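Local structure of protein induced by osmotic stress (Scheffersomyces stipitis, 5YWN) at residues M1-F6 / K25-V30; A67-P72 / K111-Q116; G136-V141 / S297-W302; E203-T208 / K327-V332; F235-D240 / E319-D324. The protein probably reduces ketones, haloketones among them, to alcohols with NADPH, as an extended short-chain dehydrogenase of the dihydroflavonol-4-reductase subfamily. The protein carries 1 engineered substitution. One frame throughout, in Å; residues are numbered along the deposited sequence.

Contact 1 of 5, residues M1-F6 / K25-V30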
# COMPACT_ATOMS: atom_id res chain seq x y z
N MET A 1 11.05 21.87 -18.25
CA MET A 1 11.63 21.22 -17.09
C MET A 1 10.81 20.01 -16.56
O MET A 1 9.65 19.85 -16.89
CB MET A 1 11.75 22.24 -15.99
CG MET A 1 12.67 21.87 -14.87
SD MET A 1 14.24 21.32 -15.52
CE MET A 1 15.05 20.83 -13.99
N THR A 2 11.47 19.20 -15.74
CA THR A 2 10.95 18.02 -15.08
C THR A 2 9.99 18.30 -13.94
O THR A 2 10.14 19.24 -13.24
CB THR A 2 12.14 17.23 -14.52
OG1 THR A 2 13.02 16.89 -15.58
CG2 THR A 2 11.73 16.00 -13.85
N THR A 3 9.02 17.44 -13.76
CA THR A 3 8.15 17.46 -12.62
C THR A 3 8.69 16.66 -11.42
O THR A 3 9.20 15.60 -11.57
CB THR A 3 6.82 16.84 -13.02
OG1 THR A 3 6.34 17.48 -14.18
CG2 THR A 3 5.83 16.94 -11.93
N SER A 4 8.49 17.19 -10.24
CA SER A 4 8.84 16.51 -9.02
C SER A 4 7.64 15.90 -8.28
O SER A 4 6.64 16.51 -8.12
CB SER A 4 9.59 17.44 -8.09
OG SER A 4 10.91 17.48 -8.40
N VAL A 5 7.81 14.70 -7.81
CA VAL A 5 6.82 14.02 -7.03
C VAL A 5 7.26 13.83 -5.58
O VAL A 5 8.28 13.34 -5.33
CB VAL A 5 6.45 12.66 -7.67
CG1 VAL A 5 5.46 11.92 -6.82
CG2 VAL A 5 6.00 12.80 -9.09
N PHE A 6 6.42 14.22 -4.65
CA PHE A 6 6.68 13.99 -3.24
C PHE A 6 6.04 12.68 -2.76
O PHE A 6 4.88 12.45 -3.02
CB PHE A 6 6.23 15.15 -2.39
CG PHE A 6 6.83 15.16 -1.04
CD1 PHE A 6 6.47 14.25 -0.11
CD2 PHE A 6 7.78 16.09 -0.72
CE1 PHE A 6 7.04 14.27 1.13
CE2 PHE A 6 8.36 16.11 0.50
CZ PHE A 6 7.99 15.21 1.43
N LYS A 25 9.74 6.79 -15.25
CA LYS A 25 9.01 7.61 -16.18
C LYS A 25 9.57 9.05 -16.34
O LYS A 25 9.03 9.85 -17.03
CB LYS A 25 7.53 7.62 -15.83
CG LYS A 25 6.88 6.26 -15.83
CD LYS A 25 6.44 5.82 -17.19
CE LYS A 25 6.04 4.36 -17.20
NZ LYS A 25 5.76 3.83 -18.55
N GLY A 26 10.67 9.33 -15.69
CA GLY A 26 11.28 10.61 -15.78
C GLY A 26 10.97 11.71 -14.78
O GLY A 26 11.52 12.76 -14.85
N TYR A 27 10.12 11.43 -13.83
CA TYR A 27 9.91 12.32 -12.71
C TYR A 27 11.09 12.33 -11.78
O TYR A 27 11.81 11.41 -11.70
CB TYR A 27 8.67 11.89 -11.93
CG TYR A 27 7.41 11.96 -12.70
CD1 TYR A 27 6.69 13.11 -12.78
CD2 TYR A 27 6.94 10.88 -13.35
CE1 TYR A 27 5.55 13.20 -13.51
CE2 TYR A 27 5.80 10.95 -14.07
CZ TYR A 27 5.11 12.13 -14.14
OH TYR A 27 4.00 12.20 -14.83
N LYS A 28 11.26 13.41 -11.09
CA LYS A 28 12.04 13.45 -9.92
C LYS A 28 11.19 13.11 -8.70
O LYS A 28 10.02 13.24 -8.73
CB LYS A 28 12.71 14.79 -9.77
CG LYS A 28 14.00 14.93 -10.53
CD LYS A 28 14.52 16.31 -10.32
CE LYS A 28 15.87 16.56 -10.92
NZ LYS A 28 15.79 17.35 -12.16
N VAL A 29 11.84 12.70 -7.64
CA VAL A 29 11.20 12.33 -6.44
C VAL A 29 11.78 13.00 -5.21
O VAL A 29 12.92 13.12 -5.08
CB VAL A 29 11.19 10.78 -6.27
CG1 VAL A 29 10.78 10.35 -4.89
CG2 VAL A 29 10.33 10.13 -7.31
N VAL A 30 10.92 13.35 -4.30
CA VAL A 30 11.32 13.73 -2.98
C VAL A 30 10.59 12.89 -1.98
O VAL A 30 9.41 12.89 -1.93
CB VAL A 30 10.98 15.22 -2.74
CG1 VAL A 30 11.46 15.70 -1.40
CG2 VAL A 30 11.44 16.09 -3.87
O HOH W 1 9.23 15.04 -15.60
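V5 lies clasped between two residues of the neighbouring strand: its N donates to K28 O at 2.8 Å and its O accepts from V30 N at 2.8 Å, both nearly straight. Two residues earlier T3 O accepts from K28 N at 3.0 Å, so the pairing starts before the strand proper. CA-H...O contacts accompany these bonds, the shortest from F6 CA to V30 O at 3.2 Å. That carbonyl O also sits over one face of the F6 ring, while V30 CG1, swung opposite the backbone N (chi1 -176°), is brought to ring atom CE2. The two strands run parallel, and helix 13-24 joins them in the right-handed beta-alpha-beta crossover that opens a Rossmann fold. On the sheet face where V5 and V29 point, V22 of that helix packs against both and against Y27. The Y27 ring lies alongside T3, with CD1 3.7 Å from T3 CB, and V5 CG2 comes obliquely to within 3.8 Å of Y27 CD1; the Y27 hydroxyl is hydrogen-bonded to E250. G26, at positive phi, ends the helix in a Schellman motif, and a water accepts from T3 N and reaches G26 O more weakly. Strand 74-79 holds the other edge of 4-6 through backbone bonds.

Contact 2 of 5, residues A67-P72 / K111-Q116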
# COMPACT_ATOMS: atom_id res chain seq x y z
N ALA A 67 9.57 20.86 4.71
CA ALA A 67 9.94 20.03 3.61
C ALA A 67 9.32 20.51 2.34
O ALA A 67 9.96 20.59 1.35
CB ALA A 67 9.55 18.61 3.88
N LEU A 68 8.06 20.88 2.39
CA LEU A 68 7.41 21.45 1.25
C LEU A 68 8.01 22.79 0.82
O LEU A 68 8.25 22.99 -0.31
CB LEU A 68 5.93 21.55 1.48
CG LEU A 68 5.29 20.18 1.56
CD1 LEU A 68 3.91 20.23 2.13
CD2 LEU A 68 5.36 19.41 0.27
N LYS A 69 8.32 23.65 1.75
CA LYS A 69 8.89 24.94 1.44
C LYS A 69 10.20 24.77 0.73
O LYS A 69 10.51 25.50 -0.12
CB LYS A 69 9.10 25.78 2.69
CG LYS A 69 7.89 26.45 3.28
CD LYS A 69 8.31 27.56 4.23
CE LYS A 69 8.32 27.14 5.66
NZ LYS A 69 9.57 27.44 6.44
N LYS A 70 10.96 23.77 1.10
CA LYS A 70 12.22 23.43 0.49
C LYS A 70 12.12 22.91 -0.95
O LYS A 70 13.07 22.91 -1.63
CB LYS A 70 13.00 22.45 1.35
CG LYS A 70 13.54 23.03 2.64
CD LYS A 70 14.24 22.00 3.50
CE LYS A 70 15.61 21.62 2.96
NZ LYS A 70 16.30 20.52 3.68
N HIS A 71 10.96 22.44 -1.35
CA HIS A 71 10.82 21.81 -2.64
C HIS A 71 9.66 22.35 -3.44
O HIS A 71 8.71 21.73 -3.70
CB HIS A 71 10.74 20.31 -2.49
CG HIS A 71 11.94 19.71 -1.87
ND1 HIS A 71 13.02 19.32 -2.59
CD2 HIS A 71 12.22 19.41 -0.59
CE1 HIS A 71 13.92 18.80 -1.79
NE2 HIS A 71 13.46 18.85 -0.57
N PRO A 72 9.80 23.59 -3.88
CA PRO A 72 8.78 24.28 -4.67
C PRO A 72 8.58 23.66 -6.04
O PRO A 72 7.62 23.87 -6.68
CB PRO A 72 9.30 25.71 -4.77
CG PRO A 72 10.70 25.66 -4.38
CD PRO A 72 10.89 24.48 -3.51
N LYS A 111 -1.87 22.88 1.42
CA LYS A 111 -2.61 24.08 1.18
C LYS A 111 -1.91 25.33 1.69
O LYS A 111 -1.94 26.30 1.05
CB LYS A 111 -4.01 23.98 1.74
CG LYS A 111 -4.84 25.20 1.51
CD LYS A 111 -6.21 25.08 2.08
CE LYS A 111 -7.04 26.27 1.68
NZ LYS A 111 -7.98 26.59 2.74
N ASP A 112 -1.31 25.26 2.85
CA ASP A 112 -0.61 26.38 3.40
C ASP A 112 0.65 26.80 2.60
O ASP A 112 0.86 27.93 2.39
CB ASP A 112 -0.18 26.11 4.85
CG ASP A 112 -1.34 26.00 5.84
OD1 ASP A 112 -2.46 26.28 5.53
OD2 ASP A 112 -1.08 25.58 6.96
N VAL A 113 1.49 25.86 2.25
CA VAL A 113 2.79 26.14 1.71
C VAL A 113 3.13 25.56 0.34
O VAL A 113 4.19 25.73 -0.12
CB VAL A 113 3.90 25.78 2.70
CG1 VAL A 113 3.64 26.43 4.04
CG2 VAL A 113 4.07 24.30 2.82
N ALA A 114 2.21 24.84 -0.24
CA ALA A 114 2.45 24.25 -1.51
C ALA A 114 1.28 24.39 -2.44
O ALA A 114 0.72 23.47 -2.88
CB ALA A 114 2.86 22.82 -1.31
N PRO A 115 0.93 25.61 -2.78
CA PRO A 115 -0.19 25.90 -3.67
C PRO A 115 -0.02 25.40 -5.09
O PRO A 115 -0.95 25.26 -5.79
CB PRO A 115 -0.28 27.42 -3.66
CG PRO A 115 0.99 27.87 -3.17
CD PRO A 115 1.59 26.83 -2.34
N GLN A 116 1.21 25.17 -5.48
CA GLN A 116 1.55 24.63 -6.75
C GLN A 116 1.14 23.17 -6.94
O GLN A 116 1.09 22.73 -8.01
CB GLN A 116 3.03 24.81 -7.03
CG GLN A 116 3.93 23.77 -6.45
CD GLN A 116 4.27 24.02 -5.04
OE1 GLN A 116 3.75 24.89 -4.42
NE2 GLN A 116 5.13 23.23 -4.52
O HOH W 2 6.29 24.29 -1.82
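V113 presses its CG2 methyl onto the side chain of L68, 3.6 Å from CB, with L68 CD1 also near; the two side chains lie nearly perpendicular. A chi1 of -52° sets this methyl between the backbone N and the carbonyl carbon of V113, which turns it towards helix 65-70. L68 CB also meets A114 CB, more loosely, at 4.3 Å. The aliphatic start of K69 passes V113, CG lying 4.1 Å from V113 CB, before the chain bends at its third and fourth torsions and carries NZ away to a salt bridge with E66. Q116 is folded rather than extended: CG stands over the backbone (chi1 84°) and the chain turns again at chi2, -83°, bringing the amide back towards the other segment. There NE2 donates to a water, 3.1 Å away, and to the carbonyl of V74. The same water donates to L68 O at 2.8 Å and to V113 O at 3.1 Å, so one solvent molecule ties the ends of both helices where no direct hydrogen bond joins the segments. H71 turns away from this seam, its ring nitrogens bound to E53 and E73. Helix ends packed side by side, each followed by a turn leading into a strand of the parallel sheet, are characteristic of the helical layers of a Rossmann fold; this pair lies away from the cofactor site.

Contact 3 of 5, residues G136-V141 / S297-W302; sequences GSPDVV and SAFKEW
K300 N and P138 O are joined by a hydrogen bond, 3.0 Å long and almost straight at 175°, with the donor in the carbonyl plane on a lone pair. Two waters add indirect links. One accepts from W302 NE1 at 3.2 Å and lies close to S137 O; the other sits between V140 O and K300 O, 2.9 Å from the latter. The acceptors on the first segment are presented by a type I beta turn from S137 to V140, reinforced by an ST turn in which S137 OG accepts from D139 N. Two loops thus meet at the surface: one follows helix 132-135, the other leads to helix 305-311, and their pairing joins the nucleotide-binding part of the chain to its C-terminal region. Apolar contact centres on P138, whose CB stands over one face of the F299 ring, 4.0 Å from the centroid and 19° off the normal, in a CH-pi interaction. G136 O approaches the edge of the same ring. V141 uses its two methyls separately: CG2 meets K300 CB at 3.6 Å, while CG1 rests on E301 O. Beyond CB the K300 chain runs extended past P138 O and D139 O, leaving NZ 4.8 Å from D139 OD1, too far for a salt bridge. The W302 indole is packed further by V126, L142, V193 and R265.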
# COMPACT_ATOMS: atom_id res chain seq x y z
N GLY A 136 -14.01 -11.76 3.87
CA GLY A 136 -13.97 -13.16 3.57
C GLY A 136 -15.30 -13.75 3.20
O GLY A 136 -15.42 -14.91 3.12
N SER A 137 -16.27 -12.92 2.98
CA SER A 137 -17.58 -13.42 2.71
C SER A 137 -17.87 -13.58 1.23
O SER A 137 -17.76 -12.69 0.50
CB SER A 137 -18.65 -12.56 3.39
OG SER A 137 -19.90 -12.99 3.04
N PRO A 138 -18.28 -14.76 0.82
CA PRO A 138 -18.64 -15.01 -0.58
C PRO A 138 -19.85 -14.22 -0.99
O PRO A 138 -20.08 -14.08 -2.13
CB PRO A 138 -18.95 -16.51 -0.61
CG PRO A 138 -19.20 -16.88 0.77
CD PRO A 138 -18.40 -15.96 1.63
N ASP A 139 -20.63 -13.77 -0.05
CA ASP A 139 -21.78 -12.98 -0.35
C ASP A 139 -21.57 -11.46 -0.42
O ASP A 139 -22.42 -10.76 -0.81
CB ASP A 139 -22.89 -13.33 0.60
CG ASP A 139 -23.34 -14.77 0.49
OD1 ASP A 139 -23.22 -15.41 -0.52
OD2 ASP A 139 -23.82 -15.28 1.46
N VAL A 140 -20.42 -10.99 -0.04
CA VAL A 140 -20.12 -9.58 -0.08
C VAL A 140 -19.51 -9.14 -1.40
O VAL A 140 -18.61 -9.70 -1.87
CB VAL A 140 -19.23 -9.17 1.11
CG1 VAL A 140 -18.58 -7.80 0.93
CG2 VAL A 140 -20.00 -9.27 2.40
N VAL A 141 -20.08 -8.11 -1.96
CA VAL A 141 -19.53 -7.45 -3.09
C VAL A 141 -19.07 -6.03 -2.73
O VAL A 141 -19.86 -5.17 -2.52
CB VAL A 141 -20.55 -7.39 -4.23
CG1 VAL A 141 -20.08 -6.51 -5.36
CG2 VAL A 141 -20.97 -8.76 -4.69
N SER A 297 -15.23 -20.49 -6.49
CA SER A 297 -16.33 -20.25 -7.39
C SER A 297 -17.61 -19.71 -6.76
O SER A 297 -18.39 -19.15 -7.41
CB SER A 297 -16.58 -21.43 -8.31
OG SER A 297 -16.98 -22.54 -7.64
N ALA A 298 -17.78 -19.92 -5.48
CA ALA A 298 -18.88 -19.35 -4.74
C ALA A 298 -18.80 -17.84 -4.49
O ALA A 298 -19.77 -17.25 -4.19
CB ALA A 298 -19.15 -20.11 -3.46
N PHE A 299 -17.61 -17.27 -4.58
CA PHE A 299 -17.40 -15.91 -4.17
C PHE A 299 -17.87 -14.93 -5.23
O PHE A 299 -17.39 -14.94 -6.31
CB PHE A 299 -15.94 -15.63 -3.81
CG PHE A 299 -15.48 -16.25 -2.54
CD1 PHE A 299 -15.11 -17.58 -2.50
CD2 PHE A 299 -15.38 -15.53 -1.42
CE1 PHE A 299 -14.69 -18.16 -1.34
CE2 PHE A 299 -14.94 -16.08 -0.25
CZ PHE A 299 -14.60 -17.41 -0.20
N LYS A 300 -18.79 -14.08 -4.88
CA LYS A 300 -19.22 -13.07 -5.80
C LYS A 300 -18.05 -12.14 -6.17
O LYS A 300 -17.31 -11.81 -5.35
CB LYS A 300 -20.36 -12.28 -5.21
CG LYS A 300 -21.64 -13.03 -5.08
CD LYS A 300 -22.65 -12.25 -4.30
CE LYS A 300 -23.94 -13.03 -4.19
NZ LYS A 300 -24.96 -12.19 -3.57
N GLU A 301 -17.89 -11.81 -7.42
CA GLU A 301 -16.81 -10.93 -7.79
C GLU A 301 -17.05 -9.53 -7.28
O GLU A 301 -18.10 -9.01 -7.44
CB GLU A 301 -16.61 -10.86 -9.30
CG GLU A 301 -16.42 -12.18 -10.01
CD GLU A 301 -15.09 -12.86 -9.74
OE1 GLU A 301 -14.12 -12.19 -9.40
OE2 GLU A 301 -15.01 -14.05 -9.89
N TRP A 302 -16.05 -8.94 -6.71
CA TRP A 302 -16.14 -7.56 -6.32
C TRP A 302 -16.28 -6.61 -7.53
O TRP A 302 -15.87 -6.91 -8.62
CB TRP A 302 -14.98 -7.19 -5.45
CG TRP A 302 -14.91 -7.80 -4.12
CD1 TRP A 302 -15.84 -8.59 -3.53
CD2 TRP A 302 -13.86 -7.68 -3.20
NE1 TRP A 302 -15.43 -8.96 -2.31
CE2 TRP A 302 -14.19 -8.41 -2.09
CE3 TRP A 302 -12.65 -7.02 -3.21
CZ2 TRP A 302 -13.38 -8.47 -0.99
CZ3 TRP A 302 -11.85 -7.13 -2.14
CH2 TRP A 302 -12.20 -7.83 -1.07
O HOH W 3 -15.80 -10.70 0.37
O HOH W 4 -17.05 -12.24 -2.52

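Contact 4 of 5, residues E203-T208 / K327-V332; sequences EEVKGT and KQVLKV
V205 and Q328 make the closest approach of this contact, a methyl against an amide: V205 CG2 lies 3.5 Å from Q328 CD and 3.6 Å from Q328 CG. The two side chains run alongside with opposite headings, and the methyl rests against CG and the amide group. Q328 is stretched out for this, its CG turned away from the backbone N (chi1 -176°) and the chain extended beyond it. The other methyl of V205, CG1, faces the helix at longer range, 4.3 Å from V329 CG2 and 4.4 Å from V332 CB. With chi1 at 168°, one branch of V205 serves the glutamine and the other the two valines, a small apolar seam one helical turn long. Polar contact between the segments is slight, and no hydrogen bond crosses. K206, kinked at chi2, brings NZ within 3.6 Å of V332 O near the C-terminal end of the helix, where the helix dipole and its last carbonyls might favour a positive charge. The amide of Q328 is held from the loop before 203-208: NE2 donates to D202 and OE1 accepts from Q199 N, which fixes the rotation of the group that V205 touches. K331 forms a salt bridge with the same D202. The arrangement is that of a surface loop, leading from strand 194-196 to N210 and S212 of the NADP(+) site, packed on the last helix of the chain.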
# COMPACT_ATOMS: atom_id res chain seq x y z
N GLU A 203 18.62 -5.16 -2.37
CA GLU A 203 19.30 -4.73 -1.18
C GLU A 203 18.40 -4.55 0.03
O GLU A 203 18.84 -4.61 1.12
CB GLU A 203 20.04 -3.43 -1.47
CG GLU A 203 21.09 -3.51 -2.53
CD GLU A 203 20.59 -3.19 -3.91
OE1 GLU A 203 19.42 -3.37 -4.20
OE2 GLU A 203 21.39 -2.78 -4.73
N GLU A 204 17.13 -4.31 -0.21
CA GLU A 204 16.18 -4.11 0.81
C GLU A 204 15.50 -5.38 1.25
O GLU A 204 14.77 -5.38 2.17
CB GLU A 204 15.16 -3.06 0.37
CG GLU A 204 15.74 -1.64 0.21
CD GLU A 204 16.02 -0.93 1.52
OE1 GLU A 204 17.18 -0.85 1.91
OE2 GLU A 204 15.09 -0.50 2.19
N VAL A 205 15.78 -6.47 0.59
CA VAL A 205 15.15 -7.71 0.92
C VAL A 205 15.46 -8.21 2.34
O VAL A 205 14.56 -8.57 3.06
CB VAL A 205 15.53 -8.77 -0.13
CG1 VAL A 205 15.15 -10.16 0.29
CG2 VAL A 205 14.91 -8.43 -1.45
N LYS A 206 16.71 -8.22 2.73
CA LYS A 206 17.04 -8.69 4.03
C LYS A 206 16.46 -7.86 5.22
O LYS A 206 16.22 -8.39 6.28
CB LYS A 206 18.54 -8.95 4.14
CG LYS A 206 19.00 -10.28 3.58
CD LYS A 206 17.98 -11.39 3.84
CE LYS A 206 18.32 -12.75 3.24
NZ LYS A 206 19.75 -12.99 2.93
N GLY A 207 16.26 -6.57 5.03
CA GLY A 207 15.95 -5.72 6.15
C GLY A 207 14.70 -5.74 7.03
O GLY A 207 14.84 -5.76 8.23
N THR A 208 13.49 -5.68 6.49
CA THR A 208 12.33 -5.83 7.37
C THR A 208 11.29 -6.57 6.63
O THR A 208 11.23 -6.50 5.43
CB THR A 208 11.77 -4.48 7.91
OG1 THR A 208 10.96 -4.72 9.07
CG2 THR A 208 10.92 -3.75 6.83
N LYS A 327 11.61 -15.71 -6.20
CA LYS A 327 12.84 -15.70 -6.96
C LYS A 327 13.76 -14.68 -6.35
O LYS A 327 14.88 -14.95 -6.17
CB LYS A 327 12.61 -15.32 -8.40
CG LYS A 327 12.36 -16.49 -9.28
CD LYS A 327 12.19 -16.16 -10.76
CE LYS A 327 11.77 -17.40 -11.53
NZ LYS A 327 10.87 -17.14 -12.69
N GLN A 328 13.24 -13.52 -5.98
CA GLN A 328 14.05 -12.53 -5.35
C GLN A 328 14.64 -12.96 -4.02
O GLN A 328 15.77 -12.72 -3.79
CB GLN A 328 13.28 -11.24 -5.15
CG GLN A 328 14.11 -10.13 -4.57
CD GLN A 328 13.40 -8.81 -4.55
OE1 GLN A 328 12.34 -8.70 -4.02
NE2 GLN A 328 14.02 -7.82 -5.13
N VAL A 329 13.86 -13.56 -3.17
CA VAL A 329 14.34 -13.99 -1.90
C VAL A 329 15.41 -15.07 -2.06
O VAL A 329 16.37 -15.08 -1.38
CB VAL A 329 13.21 -14.44 -0.96
CG1 VAL A 329 13.79 -15.11 0.29
CG2 VAL A 329 12.33 -13.27 -0.59
N LEU A 330 15.21 -15.96 -2.99
CA LEU A 330 16.21 -16.98 -3.28
C LEU A 330 17.51 -16.37 -3.80
O LEU A 330 18.55 -16.75 -3.39
CB LEU A 330 15.68 -18.04 -4.22
CG LEU A 330 14.54 -18.87 -3.73
CD1 LEU A 330 14.11 -19.90 -4.70
CD2 LEU A 330 14.81 -19.48 -2.42
N LYS A 331 17.41 -15.40 -4.68
CA LYS A 331 18.57 -14.78 -5.24
C LYS A 331 19.45 -14.18 -4.18
O LYS A 331 20.63 -14.27 -4.22
CB LYS A 331 18.15 -13.72 -6.21
CG LYS A 331 19.28 -13.01 -6.92
CD LYS A 331 18.80 -12.21 -8.09
CE LYS A 331 19.69 -11.06 -8.46
NZ LYS A 331 18.98 -10.08 -9.28
N VAL A 332 18.83 -13.58 -3.21
CA VAL A 332 19.56 -12.90 -2.18
C VAL A 332 20.09 -13.85 -1.09
O VAL A 332 20.97 -13.53 -0.38
CB VAL A 332 18.73 -11.74 -1.66
CG1 VAL A 332 19.56 -10.90 -0.74
CG2 VAL A 332 18.34 -10.86 -2.82

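Contact 5 of 5, residues F235-D240 / E319-D324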
# COMPACT_ATOMS: atom_id res chain seq x y z
N PHE A 235 -5.67 -10.67 -3.23
CA PHE A 235 -4.36 -10.10 -3.44
C PHE A 235 -4.34 -9.05 -4.54
O PHE A 235 -5.13 -9.08 -5.41
CB PHE A 235 -3.26 -11.19 -3.65
CG PHE A 235 -2.73 -11.30 -5.06
CD1 PHE A 235 -3.51 -11.81 -6.03
CD2 PHE A 235 -1.57 -10.73 -5.39
CE1 PHE A 235 -3.08 -11.86 -7.32
CE2 PHE A 235 -1.13 -10.77 -6.65
CZ PHE A 235 -1.89 -11.34 -7.62
N ILE A 236 -3.32 -8.23 -4.50
CA ILE A 236 -2.91 -7.40 -5.58
C ILE A 236 -1.40 -7.27 -5.62
O ILE A 236 -0.79 -7.13 -4.63
CB ILE A 236 -3.64 -6.04 -5.56
CG1 ILE A 236 -3.31 -5.20 -6.78
CG2 ILE A 236 -3.39 -5.27 -4.30
CD1 ILE A 236 -3.94 -5.63 -8.06
N ASP A 237 -0.84 -7.33 -6.81
CA ASP A 237 0.59 -7.17 -7.02
C ASP A 237 1.08 -5.74 -6.77
O ASP A 237 0.49 -4.80 -7.15
CB ASP A 237 1.06 -7.69 -8.36
CG ASP A 237 2.55 -7.68 -8.49
OD1 ASP A 237 3.13 -6.64 -8.63
OD2 ASP A 237 3.13 -8.72 -8.44
N VAL A 238 2.20 -5.65 -6.13
CA VAL A 238 2.74 -4.39 -5.71
C VAL A 238 3.00 -3.47 -6.92
O VAL A 238 2.78 -2.32 -6.84
CB VAL A 238 3.97 -4.55 -4.80
CG1 VAL A 238 5.11 -5.14 -5.55
CG2 VAL A 238 4.41 -3.23 -4.22
N ARG A 239 3.44 -4.04 -8.01
CA ARG A 239 3.70 -3.32 -9.20
C ARG A 239 2.43 -2.73 -9.82
O ARG A 239 2.46 -1.68 -10.35
CB ARG A 239 4.53 -4.12 -10.16
CG ARG A 239 5.86 -4.52 -9.60
CD ARG A 239 6.43 -5.73 -10.30
NE ARG A 239 5.79 -6.96 -9.90
CZ ARG A 239 6.14 -8.15 -10.32
NH1 ARG A 239 7.14 -8.29 -11.17
NH2 ARG A 239 5.51 -9.19 -9.92
N ASP A 240 1.35 -3.47 -9.73
CA ASP A 240 0.06 -2.97 -10.08
C ASP A 240 -0.44 -1.81 -9.17
O ASP A 240 -0.98 -0.89 -9.64
CB ASP A 240 -0.94 -4.10 -10.17
CG ASP A 240 -0.63 -5.06 -11.28
OD1 ASP A 240 -0.24 -4.63 -12.32
OD2 ASP A 240 -0.78 -6.23 -11.10
N GLU A 319 0.29 -16.27 -9.56
CA GLU A 319 1.47 -17.08 -9.71
C GLU A 319 2.69 -16.20 -10.05
O GLU A 319 3.70 -16.38 -9.52
CB GLU A 319 1.24 -18.13 -10.77
CG GLU A 319 2.45 -18.96 -11.09
CD GLU A 319 2.17 -20.31 -11.73
OE1 GLU A 319 3.11 -20.94 -12.12
OE2 GLU A 319 1.07 -20.75 -11.83
N THR A 320 2.52 -15.26 -10.93
CA THR A 320 3.60 -14.41 -11.32
C THR A 320 4.09 -13.57 -10.14
O THR A 320 5.25 -13.50 -9.91
CB THR A 320 3.29 -13.57 -12.56
OG1 THR A 320 2.83 -14.39 -13.61
CG2 THR A 320 4.52 -12.87 -13.05
N SER A 321 3.16 -13.00 -9.39
CA SER A 321 3.51 -12.16 -8.27
C SER A 321 4.26 -12.99 -7.23
O SER A 321 5.29 -12.64 -6.79
CB SER A 321 2.26 -11.52 -7.68
OG SER A 321 2.56 -10.71 -6.60
N VAL A 322 3.72 -14.15 -6.92
CA VAL A 322 4.35 -15.06 -6.01
C VAL A 322 5.73 -15.53 -6.52
O VAL A 322 6.63 -15.46 -5.81
CB VAL A 322 3.42 -16.26 -5.74
CG1 VAL A 322 4.13 -17.43 -5.13
CG2 VAL A 322 2.29 -15.85 -4.83
N VAL A 323 5.83 -15.98 -7.74
CA VAL A 323 7.09 -16.48 -8.27
C VAL A 323 8.14 -15.36 -8.25
O VAL A 323 9.19 -15.57 -7.83
CB VAL A 323 6.95 -17.07 -9.71
CG1 VAL A 323 8.29 -17.23 -10.40
CG2 VAL A 323 6.20 -18.38 -9.75
N ASP A 324 7.77 -14.18 -8.69
CA ASP A 324 8.68 -13.07 -8.73
C ASP A 324 9.16 -12.76 -7.31
O ASP A 324 10.28 -12.48 -7.13
CB ASP A 324 8.04 -11.84 -9.39
CG ASP A 324 7.96 -11.95 -10.91
OD1 ASP A 324 8.45 -12.91 -11.46
OD2 ASP A 324 7.40 -11.07 -11.54
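S321, R239 and D324 carry most of this interface, and D237 links them. With chi1 at 180°, S321 OG is swung opposite the backbone N and out to D237 OD2, to which it donates at 2.8 Å from above the carboxylate plane, while S321 CB lies 3.6 Å from F235 CE2. R239 NH2 reaches that same OD2 from the opposite face, also at 2.8 Å. The arginine holds D237 side-on, NE going to OD1 and NH2 to OD2, each on the syn side. With its other edge it meets D324 end-on: NH1, at 2.8 Å, and NH2, at 3.1 Å, both point to the single oxygen OD2, on its anti side. The guanidinium and carboxylate planes stand 64° apart, although the oxygen itself lies in the guanidinium plane. D237 is also the N-cap of helix 238-250, its OD1 accepting from R239 N at 2.7 Å, so the same carboxylate starts the helix and steers the arginine. This strand-to-helix junction, beside the short parallel pair 194-196 and 234-237, is thereby fastened to helix 318-332 near Y13 and I195 of the NADP(+) site. The positive guanidinium lying between D237 and D324 probably eases the repulsion of two carboxylates whose OD2 atoms are 5.8 Å apart. F316 adds a cation-pi contact to R239, and F318 meets the F235 ring edge-to-face.

Overall arrangement
Contacts 1 and 2 lie together on one side of the molecule and touch, V30 against H71 and F6 against L68; contact 3 is on the opposite side of the chain's centre, about 40 Å from contact 1 between centres. Contacts 4 and 5 share helix 318-332, and contact 5 is nested within the loop that contact 4 closes. Contacts 1, 2 and 5 are all partly buried, but their chemistry differs: backbone pairing inside the sheet, a helix-end seam bridged by water, and a charge network. Of the surface contacts, contact 3 mixes a backbone hydrogen bond, waters and CH-pi packing; contact 4 rests on methyl packing with no hydrogen bond across it.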